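Protease (Penicillium cyclopium, PDB 5Z6O) cleaves peptide bonds in proteins as a subtilisin-family serine protease of the proteinase K type, probably with casein, gelatin and collagen among its substrates. Local coordinates at residues T60-N65 with V97-A102; V41-D46 with D67-G72. One frame throughout, in Å; residues are numbered along the deposited sequence. Where two conformers were deposited one is given.

Interaction 1. Residues T60-N65 with V97-A102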
ATOM      1  N   THR A  60       8.544  15.398  -1.938  1.00 13.72           N
ATOM      2  CA  THR A  60       9.360  15.849  -3.062  1.00 14.02           C
ATOM      3  C   THR A  60       8.666  15.504  -4.376  1.00 15.99           C
ATOM      4  O   THR A  60       7.663  14.792  -4.407  1.00 14.24           O
ATOM      5  CB  THR A  60      10.777  15.256  -2.969  1.00 16.99           C
ATOM      6  OG1 THR A  60      11.670  16.026  -3.777  1.00 21.24           O
ATOM      7  CG2 THR A  60      10.842  13.778  -3.422  1.00 17.10           C
ATOM      8  N   ASN A  61       9.202  16.042  -5.469  1.00 13.49           N
ATOM      9  CA  ASN A  61       8.626  15.874  -6.798  1.00 10.90           C
ATOM     10  C   ASN A  61       9.812  15.659  -7.720  1.00 19.28           C
ATOM     11  O   ASN A  61      10.579  16.592  -7.948  1.00 17.84           O
ATOM     12  CB  ASN A  61       7.790  17.110  -7.217  1.00 13.24           C
ATOM     13  CG  ASN A  61       7.110  16.953  -8.577  1.00 14.82           C
ATOM     14  OD1 ASN A  61       7.447  16.062  -9.375  1.00 14.53           O
ATOM     15  ND2 ASN A  61       6.131  17.816  -8.847  1.00 11.43           N
ATOM     16  N   THR A  62       9.991  14.444  -8.221  1.00 14.46           N
ATOM     17  CA  THR A  62      11.073  14.183  -9.168  1.00 12.07           C
ATOM     18  C   THR A  62      10.577  14.113 -10.606  1.00 16.60           C
ATOM     19  O   THR A  62      11.376  13.861 -11.519  1.00 19.96           O
ATOM     20  CB  THR A  62      11.815  12.905  -8.825  1.00 12.63           C
ATOM     21  OG1 THR A  62      10.950  11.793  -9.048  1.00 17.24           O
ATOM     22  CG2 THR A  62      12.350  12.923  -7.387  1.00 14.19           C
ATOM     23  N   ALA A  63       9.296  14.353 -10.844  1.00 15.02           N
ATOM     24  CA  ALA A  63       8.710  14.212 -12.172  1.00 15.30           C
ATOM     25  C   ALA A  63       8.553  15.527 -12.921  1.00 24.85           C
ATOM     26  O   ALA A  63       8.757  15.553 -14.129  1.00 21.54           O
ATOM     27  CB  ALA A  63       7.317  13.557 -12.108  1.00 14.16           C
ATOM     28  N   ASP A  64       8.097  16.593 -12.269  1.00 17.80           N
ATOM     29  CA  ASP A  64       7.843  17.855 -12.969  1.00 18.43           C
ATOM     30  C   ASP A  64       7.868  18.994 -11.949  1.00 16.96           C
ATOM     31  O   ASP A  64       8.426  18.849 -10.855  1.00 19.21           O
ATOM     32  CB  ASP A  64       6.528  17.782 -13.768  1.00 14.78           C
ATOM     33  CG  ASP A  64       5.306  17.488 -12.901  1.00 19.75           C
ATOM     34  OD1 ASP A  64       5.281  17.893 -11.724  1.00 14.16           O
ATOM     35  OD2 ASP A  64       4.340  16.864 -13.406  1.00 25.23           O
ATOM     36  N   ASN A  65       7.318  20.148 -12.326  1.00 19.55           N
ATOM     37  CA  ASN A  65       7.321  21.337 -11.486  0.62 21.59           C
ATOM     38  C   ASN A  65       5.952  21.640 -10.903  1.00 20.75           C
ATOM     39  O   ASN A  65       5.747  22.738 -10.380  1.00 23.37           O
ATOM     40  CB  ASN A  65       7.812  22.557 -12.284  0.62 24.61           C
ATOM     41  CG  ASN A  65       9.285  22.494 -12.606  0.62 30.04           C
ATOM     42  OD1 ASN A  65       9.707  22.866 -13.702  0.62 35.80           O
ATOM     43  ND2 ASN A  65      10.079  22.010 -11.659  0.62 31.62           N
ATOM     44  N   VAL A  97       5.509  11.499  -2.333  1.00  8.38           N
ATOM     45  CA  VAL A  97       6.724  11.457  -3.131  1.00  7.78           C
ATOM     46  C   VAL A  97       6.277  11.321  -4.583  1.00 17.36           C
ATOM     47  O   VAL A  97       5.949  10.225  -5.047  1.00 13.74           O
ATOM     48  CB  VAL A  97       7.654  10.311  -2.711  1.00 15.79           C
ATOM     49  CG1 VAL A  97       8.925  10.323  -3.564  1.00 13.94           C
ATOM     50  CG2 VAL A  97       8.003  10.395  -1.195  1.00 13.77           C
ATOM     51  N   LYS A  98       6.262  12.418  -5.324  1.00 11.52           N
ATOM     52  CA  LYS A  98       5.727  12.401  -6.679  1.00 10.11           C
ATOM     53  C   LYS A  98       6.844  12.019  -7.646  1.00 14.65           C
ATOM     54  O   LYS A  98       7.834  12.761  -7.779  1.00 11.87           O
ATOM     55  CB  LYS A  98       5.149  13.761  -7.060  1.00 10.60           C
ATOM     56  CG  LYS A  98       4.644  13.775  -8.490  1.00 10.21           C
ATOM     57  CD  LYS A  98       3.802  15.047  -8.804  1.00 11.65           C
ATOM     58  CE  LYS A  98       3.679  15.181 -10.289  1.00 11.63           C
ATOM     59  NZ  LYS A  98       2.750  16.326 -10.579  1.00 12.48           N
ATOM     60  N   VAL A  99       6.693  10.871  -8.326  1.00 14.66           N
ATOM     61  CA  VAL A  99       7.739  10.362  -9.223  1.00 12.12           C
ATOM     62  C   VAL A  99       7.160  10.064 -10.600  1.00 13.02           C
ATOM     63  O   VAL A  99       7.897   9.732 -11.538  1.00 18.24           O
ATOM     64  CB  VAL A  99       8.415   9.103  -8.656  1.00 12.82           C
ATOM     65  CG1 VAL A  99       9.073   9.363  -7.289  1.00 13.99           C
ATOM     66  CG2 VAL A  99       7.398   7.951  -8.576  1.00 14.50           C
ATOM     67  N   LEU A 100       5.839  10.159 -10.730  1.00 13.15           N
ATOM     68  CA  LEU A 100       5.138   9.951 -11.989  1.00 15.19           C
ATOM     69  C   LEU A 100       4.345  11.204 -12.346  1.00 19.52           C
ATOM     70  O   LEU A 100       3.805  11.875 -11.466  1.00 17.83           O
ATOM     71  CB  LEU A 100       4.147   8.792 -11.897  1.00 16.83           C
ATOM     72  CG  LEU A 100       4.652   7.476 -11.292  1.00 25.00           C
ATOM     73  CD1 LEU A 100       3.462   6.529 -11.123  1.00 22.12           C
ATOM     74  CD2 LEU A 100       5.708   6.884 -12.192  1.00 20.22           C
ATOM     75  N   GLY A 101       4.228  11.473 -13.648  1.00 18.65           N
ATOM     76  CA  GLY A 101       3.549  12.650 -14.144  1.00 21.77           C
ATOM     77  C   GLY A 101       2.045  12.471 -14.204  1.00 24.62           C
ATOM     78  O   GLY A 101       1.480  11.463 -13.770  1.00 23.93           O
ATOM     79  N   ALA A 102       1.379  13.487 -14.758  1.00 20.75           N
ATOM     80  CA  ALA A 102      -0.080  13.441 -14.794  1.00 23.92           C
ATOM     81  C   ALA A 102      -0.614  12.281 -15.620  1.00 21.75           C
ATOM     82  O   ALA A 102      -1.722  11.800 -15.348  1.00 26.45           O
ATOM     83  CB  ALA A 102      -0.645  14.762 -15.307  1.00 24.75           C
TER
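Thr-60 pairs with Val-97 and Asn-61 with Lys-98 as parallel neighbours, their CA atoms 5.1 and 4.5 Å apart. Lys-98 uses both its backbone groups, either side of Asn-61: N donates to Thr-60 O at 2.9 Å, and O accepts from Thr-62 N at 2.8 Å. On the face of Thr-60 and Val-97, methyl CG2 of the threonine meets CG1 of the valine, and helix 108-124 covers Thr-60 through Trp-117. On the other face the Lys-98 chain runs alongside the Asn-61 amide, with CD 3.6 Å from Asn-61 ND2. With CG anti to the backbone N (chi1 177°) and the chain extended beyond it, Lys-98 NZ forms a 3.2 Å salt bridge with Asp-64 OD1, on its syn lone pair, and is shared with the carbonyls of Asp-66 and Thr-68. Asn-61 ND2 donates to Asp-64 OD1 at 3.0 Å, and Asp-66 N reaches the same oxygen. Asn-61 OD1 takes both Ala-63 N, in an Asx turn, and Asp-64 N, in an Asx motif. Ala-63 CB packs on the backbone of Val-99 and Leu-100. At this edge of the subtilase sheet, strands 56-61 and 93-98 belong to a beta-alpha-beta unit, linked through helix 73-82.

Interaction 2. Residues V41-D46 with D67-G72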
ATOM      1  N   VAL A  41       4.744   6.690  -2.993  1.00 10.27           N
ATOM      2  CA  VAL A  41       5.628   6.904  -4.139  1.00  7.53           C
ATOM      3  C   VAL A  41       4.784   6.693  -5.391  1.00 10.03           C
ATOM      4  O   VAL A  41       4.527   5.549  -5.798  1.00 12.74           O
ATOM      5  CB  VAL A  41       6.828   5.947  -4.091  1.00  8.14           C
ATOM      6  CG1 VAL A  41       7.729   6.139  -5.296  1.00 11.61           C
ATOM      7  CG2 VAL A  41       7.635   6.135  -2.788  1.00 12.10           C
ATOM      8  N   ASP A  42       4.318   7.783  -6.009  1.00  8.80           N
ATOM      9  CA  ASP A  42       3.219   7.672  -6.963  1.00  9.13           C
ATOM     10  C   ASP A  42       3.096   8.965  -7.767  1.00  8.54           C
ATOM     11  O   ASP A  42       4.102   9.658  -7.970  1.00 10.48           O
ATOM     12  CB  ASP A  42       1.928   7.344  -6.196  1.00  9.89           C
ATOM     13  CG  ASP A  42       0.944   6.548  -6.999  1.00 20.45           C
ATOM     14  OD1 ASP A  42       0.553   7.014  -8.094  1.00 13.93           O
ATOM     15  OD2 ASP A  42       0.536   5.466  -6.508  1.00 16.93           O
ATOM     16  N   THR A  43       1.879   9.308  -8.207  1.00 10.38           N
ATOM     17  CA  THR A  43       1.650  10.525  -8.979  1.00 10.40           C
ATOM     18  C   THR A  43       1.528  11.802  -8.135  1.00 12.32           C
ATOM     19  O   THR A  43       1.175  12.855  -8.691  1.00 12.42           O
ATOM     20  CB  THR A  43       0.396  10.378  -9.835  1.00 10.18           C
ATOM     21  OG1 THR A  43      -0.776  10.265  -9.016  1.00  9.95           O
ATOM     22  CG2 THR A  43       0.481   9.157 -10.730  1.00 12.22           C
ATOM     23  N   GLY A  44       1.799  11.753  -6.838  1.00 11.08           N
ATOM     24  CA  GLY A  44       1.509  12.867  -5.957  1.00 10.69           C
ATOM     25  C   GLY A  44       0.213  12.667  -5.194  1.00 15.04           C
ATOM     26  O   GLY A  44      -0.560  11.751  -5.446  1.00 14.19           O
ATOM     27  N   ILE A  45      -0.011  13.537  -4.211  1.00  8.95           N
ATOM     28  CA  ILE A  45      -1.184  13.447  -3.347  1.00  8.65           C
ATOM     29  C   ILE A  45      -1.833  14.814  -3.257  1.00 16.38           C
ATOM     30  O   ILE A  45      -1.138  15.818  -3.060  1.00 14.22           O
ATOM     31  CB  ILE A  45      -0.810  12.986  -1.933  1.00 10.96           C
ATOM     32  CG1 ILE A  45      -0.143  11.624  -1.951  1.00  8.71           C
ATOM     33  CG2 ILE A  45      -2.055  12.955  -1.026  1.00  9.32           C
ATOM     34  CD1 ILE A  45       0.461  11.294  -0.579  1.00 10.01           C
ATOM     35  N   ASP A  46      -3.160  14.844  -3.343  1.00 10.77           N
ATOM     36  CA  ASP A  46      -3.923  16.074  -3.056  1.00 11.24           C
ATOM     37  C   ASP A  46      -3.959  16.214  -1.546  1.00 11.79           C
ATOM     38  O   ASP A  46      -4.896  15.763  -0.882  1.00 13.60           O
ATOM     39  CB  ASP A  46      -5.317  15.985  -3.661  1.00  9.55           C
ATOM     40  CG  ASP A  46      -6.180  17.201  -3.356  1.00 21.17           C
ATOM     41  OD1 ASP A  46      -5.674  18.180  -2.802  1.00 16.29           O
ATOM     42  OD2 ASP A  46      -7.378  17.145  -3.654  1.00 23.35           O
ATOM     43  N   ASP A  67       3.363  20.619  -8.125  1.00 12.69           N
ATOM     44  CA  ASP A  67       3.321  19.855  -6.870  1.00 12.76           C
ATOM     45  C   ASP A  67       1.887  19.522  -6.478  1.00 14.42           C
ATOM     46  O   ASP A  67       1.389  19.830  -5.376  1.00 15.72           O
ATOM     47  CB  ASP A  67       4.017  20.606  -5.756  1.00  8.55           C
ATOM     48  CG  ASP A  67       5.486  20.811  -6.051  1.00 18.95           C
ATOM     49  OD1 ASP A  67       6.077  19.979  -6.790  1.00 18.02           O
ATOM     50  OD2 ASP A  67       6.052  21.818  -5.590  1.00 15.59           O
ATOM     51  N   THR A  68       1.204  18.900  -7.431  1.00 14.31           N
ATOM     52  CA  THR A  68      -0.154  18.432  -7.224  1.00 18.05           C
ATOM     53  C   THR A  68      -0.268  17.035  -7.805  1.00 16.09           C
ATOM     54  O   THR A  68       0.552  16.611  -8.623  1.00 11.33           O
ATOM     55  CB  THR A  68      -1.199  19.340  -7.906  1.00 19.33           C
ATOM     56  OG1 THR A  68      -0.993  19.316  -9.325  1.00 20.09           O
ATOM     57  CG2 THR A  68      -1.062  20.774  -7.446  1.00 18.30           C
ATOM     58  N   ASP A  69      -1.335  16.338  -7.417  1.00 13.67           N
ATOM     59  CA  ASP A  69      -1.660  15.061  -8.054  1.00 13.43           C
ATOM     60  C   ASP A  69      -2.529  15.332  -9.288  1.00 15.53           C
ATOM     61  O   ASP A  69      -3.753  15.490  -9.186  1.00 16.59           O
ATOM     62  CB  ASP A  69      -2.374  14.146  -7.055  1.00 11.47           C
ATOM     63  CG  ASP A  69      -2.783  12.821  -7.695  1.00 13.60           C
ATOM     64  OD1 ASP A  69      -2.329  12.568  -8.813  1.00 12.31           O
ATOM     65  OD2 ASP A  69      -3.562  12.055  -7.101  1.00 10.67           O
ATOM     66  N   GLY A  70      -1.917  15.384 -10.457  1.00 17.33           N
ATOM     67  CA  GLY A  70      -2.702  15.619 -11.652  1.00 18.31           C
ATOM     68  C   GLY A  70      -3.294  14.372 -12.274  1.00 24.81           C
ATOM     69  O   GLY A  70      -3.931  14.441 -13.330  1.00 25.38           O
ATOM     70  N   ASN A  71      -3.119  13.225 -11.636  1.00 13.20           N
ATOM     71  CA  ASN A  71      -3.568  11.952 -12.176  1.00 13.05           C
ATOM     72  C   ASN A  71      -4.709  11.363 -11.369  1.00 18.44           C
ATOM     73  O   ASN A  71      -5.723  10.951 -11.927  1.00 17.75           O
ATOM     74  CB  ASN A  71      -2.388  10.979 -12.186  1.00 13.89           C
ATOM     75  CG  ASN A  71      -2.770   9.617 -12.696  1.00 19.85           C
ATOM     76  OD1 ASN A  71      -3.322   8.805 -11.963  1.00 16.62           O
ATOM     77  ND2 ASN A  71      -2.507   9.363 -13.962  1.00 17.14           N
ATOM     78  N   GLY A  72      -4.548  11.272 -10.050  1.00 14.72           N
ATOM     79  CA  GLY A  72      -5.555  10.705  -9.172  1.00 12.99           C
ATOM     80  C   GLY A  72      -5.098   9.450  -8.455  1.00 12.79           C
ATOM     81  O   GLY A  72      -5.566   9.180  -7.343  1.00 13.37           O
TER
HETATM   82  O   HOH W   1       0.608  13.904 -11.155  1.00 23.59           O
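OD1 of Asp-69 is gripped by three donors: the hydroxyl OG1 of Thr-43 at 2.8 Å, Gly-72 N at 2.9 Å and Asn-71 N at 3.0 Å. All three stand well out of the carboxylate plane, the hydroxyl farthest at 52°. The two backbone donors make an Asx turn and Asx motif that turn the chain at 69-72, just ahead of helix 73-82, with Gly-72 at the N-cap. The hydroxyl reaches in because OG1 of Thr-43 sits between its own N and carbonyl carbon (chi1 65°), where it also accepts from Gly-74 N. OD2 goes to Thr-75 OG1, so both carboxylate oxygens are bonded. An alanine in place of Asp-69 would probably leave Thr-43 OG1 and the two turn N-H groups without their shared acceptor and let the loop shift. Loop and strand end meet beside the subtilase charge-relay site: Asp-42, probably its acid, precedes Thr-43 and accepts Thr-43 N through OD1, while Asn-71 OD1 bonds His-73 ND1 and Asn-71 ND2 donates to Ala-102 O. CB of Asn-71 lies 3.7 Å from CG2 of Thr-43, the two side chains crossing at about a right angle. Asp-69 CB packs on the Gly-44 peptide, 3.4 Å from Gly-44 O. The backbone angles of Gly-44 alone call for glycine. One water links the segments, donating to Thr-43 O at 2.7 Å and accepting from Gly-70 N.

Segments 97-102 and 41-46 continue from adjacent strands of one parallel sheet, and the two interactions touch where these run together: Val-99 N lies 2.9 Å from Asp-42 O, a probable hydrogen bond. Both are partly buried, but interaction 1 works at the sheet's edge strand, through strand pairing and a lysine-aspartate salt bridge, whereas interaction 2 has no strand pairing and relies on a buried carboxylate, a hydroxyl and a water. The loop 67-72 joins the two: Asp-67 OD1 receives Asn-61 ND2, and Asn-71 ties it to the end of 97-102. Both hold a residue of the inhibitor pocket, Leu-100 in interaction 1 and Asp-42 in interaction 2.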